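Local coordinates for protein CocE/NonD family hydrolase (Staphylococcus aureus subsp. aureus COL, PDB 3III) that probably hydrolyses ester or amide bonds as a CocE/NonD-family serine hydrolase related to X-Pro dipeptidyl-peptidases, at residues A[244-247]-A[248-251]. Residues are numbered along the deposited sequence; the frame is centred on the assembly and turned at random.
Sequences FDDF and WKQR
Asp245 is the N-cap of the short helix 246-249, its OD1 accepting from Trp248 N at 3.3 Å with a nearly straight N-H...O angle of 168°. With chi1 at 57°, CG lies between the backbone N and carbonyl carbon, which brings the carboxylate within reach of Trp248 N; OD2 bonds His241 ND1, joining the cap to the residue that follows helix 234-240. The Asp245 carbonyl also accepts from Lys249 N at 2.9 Å, closing the first helical turn. Beyond the cap, the rings of Phe247 and Trp248 meet edge to face, their planes 83° apart. Phe247 points its CD2-CE2 edge at the indole, and CE2 sits 3.6 Å above the indole plane, over its centre. Trp248 NE1 donates to His241 O, which helps fix the indole's rotation, and the ring packs on helix 198-203 within the alpha/beta-hydrolase part of the chain. Phe244 turns one ring face to the extended Lys249 chain, which crosses it at about a right angle; Lys249 CG makes a CH-pi contact 3.8 Å from the ring centroid. Gln250 NE2 donates to Asp246 O from above the carbonyl plane. Arg251, whose NH2 bonds Pro137 O and forms a salt bridge with Glu232, bends back toward Phe247, and one water donates to Phe247 O while accepting from Arg251 NH1 at 3.1 Å, in the guanidinium plane.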
loop_
_atom_site.group_PDB
_atom_site.type_symbol
_atom_site.label_atom_id
_atom_site.label_comp_id
_atom_site.label_asym_id
_atom_site.label_seq_id
_atom_site.Cartn_x
_atom_site.Cartn_y
_atom_site.Cartn_z
ATOM N N PHE A 244 -3.180 17.341 -10.112
ATOM C CA PHE A 244 -3.274 16.067 -10.829
ATOM C C PHE A 244 -3.371 16.431 -12.306
ATOM O O PHE A 244 -4.437 16.501 -12.856
ATOM C CB PHE A 244 -4.500 15.271 -10.346
ATOM C CG PHE A 244 -4.635 13.896 -10.971
ATOM C CD1 PHE A 244 -3.658 12.939 -10.790
ATOM C CD2 PHE A 244 -5.766 13.554 -11.717
ATOM C CE1 PHE A 244 -3.783 11.680 -11.345
ATOM C CE2 PHE A 244 -5.915 12.275 -12.262
ATOM C CZ PHE A 244 -4.894 11.348 -12.090
ATOM N N ASP A 245 -2.222 16.666 -12.936
ATOM C CA ASP A 245 -2.159 17.195 -14.303
ATOM C C ASP A 245 -1.730 16.074 -15.277
ATOM O O ASP A 245 -1.767 14.906 -14.913
ATOM C CB ASP A 245 -1.193 18.399 -14.319
ATOM C CG ASP A 245 0.223 18.052 -13.817
ATOM O OD1 ASP A 245 0.523 16.863 -13.576
ATOM O OD2 ASP A 245 1.054 18.989 -13.649
ATOM N N ASP A 246 -1.341 16.394 -16.511
ATOM C CA ASP A 246 -0.988 15.333 -17.451
ATOM C C ASP A 246 0.182 14.476 -16.946
ATOM O O ASP A 246 0.239 13.268 -17.194
ATOM C CB ASP A 246 -0.578 15.923 -18.825
ATOM C CG ASP A 246 -1.754 16.555 -19.571
ATOM O OD1 ASP A 246 -2.909 16.363 -19.119
ATOM O OD2 ASP A 246 -1.528 17.232 -20.625
ATOM N N PHE A 247 1.161 15.115 -16.309
ATOM C CA PHE A 247 2.271 14.376 -15.681
ATOM C C PHE A 247 1.802 13.268 -14.731
ATOM O O PHE A 247 2.176 12.078 -14.901
ATOM C CB PHE A 247 3.210 15.337 -14.934
ATOM C CG PHE A 247 4.335 14.623 -14.246
ATOM C CD1 PHE A 247 5.493 14.306 -14.952
ATOM C CD2 PHE A 247 4.214 14.211 -12.926
ATOM C CE1 PHE A 247 6.515 13.622 -14.343
ATOM C CE2 PHE A 247 5.228 13.520 -12.311
ATOM C CZ PHE A 247 6.390 13.224 -13.024
ATOM N N TRP A 248 1.003 13.641 -13.741
ATOM C CA TRP A 248 0.539 12.682 -12.747
ATOM C C TRP A 248 -0.499 11.702 -13.275
ATOM O O TRP A 248 -0.572 10.590 -12.763
ATOM C CB TRP A 248 0.001 13.373 -11.485
ATOM C CG TRP A 248 1.086 13.999 -10.621
ATOM C CD1 TRP A 248 1.229 15.324 -10.307
ATOM C CD2 TRP A 248 2.203 13.340 -10.036
ATOM N NE1 TRP A 248 2.311 15.495 -9.475
ATOM C CE2 TRP A 248 2.930 14.297 -9.314
ATOM C CE3 TRP A 248 2.625 12.006 -9.982
ATOM C CZ2 TRP A 248 4.099 13.966 -8.576
ATOM C CZ3 TRP A 248 3.776 11.694 -9.269
ATOM C CH2 TRP A 248 4.515 12.679 -8.614
ATOM N N LYS A 249 -1.310 12.106 -14.272
ATOM C CA LYS A 249 -2.253 11.165 -14.882
ATOM C C LYS A 249 -1.536 9.969 -15.502
ATOM O O LYS A 249 -2.059 8.872 -15.503
ATOM C CB LYS A 249 -3.155 11.864 -15.927
ATOM C CG LYS A 249 -4.190 12.820 -15.298
ATOM C CD LYS A 249 -4.902 13.749 -16.298
ATOM C CE LYS A 249 -5.877 14.655 -15.562
ATOM N NZ LYS A 249 -6.627 15.490 -16.508
ATOM N N GLN A 250 -0.330 10.175 -16.017
ATOM C CA GLN A 250 0.490 9.072 -16.535
ATOM C C GLN A 250 1.066 8.179 -15.438
ATOM O O GLN A 250 1.674 7.124 -15.760
ATOM C CB GLN A 250 1.642 9.617 -17.358
ATOM C CG GLN A 250 1.176 10.313 -18.604
ATOM C CD GLN A 250 2.320 10.894 -19.355
ATOM O OE1 GLN A 250 3.175 10.166 -19.849
ATOM N NE2 GLN A 250 2.356 12.219 -19.472
ATOM N N ARG A 251 0.860 8.555 -14.162
ATOM C CA ARG A 251 1.305 7.738 -13.014
ATOM C C ARG A 251 0.150 7.176 -12.165
ATOM O O ARG A 251 0.341 6.749 -11.003
ATOM C CB ARG A 251 2.303 8.479 -12.120
ATOM C CG ARG A 251 3.468 9.180 -12.851
ATOM C CD ARG A 251 4.345 8.198 -13.590
ATOM N NE ARG A 251 5.599 7.879 -12.901
ATOM C CZ ARG A 251 6.712 8.615 -12.970
ATOM N NH1 ARG A 251 6.713 9.781 -13.654
ATOM N NH2 ARG A 251 7.811 8.231 -12.338
HETATM O O HOH W 1 4.686 11.083 -15.642
#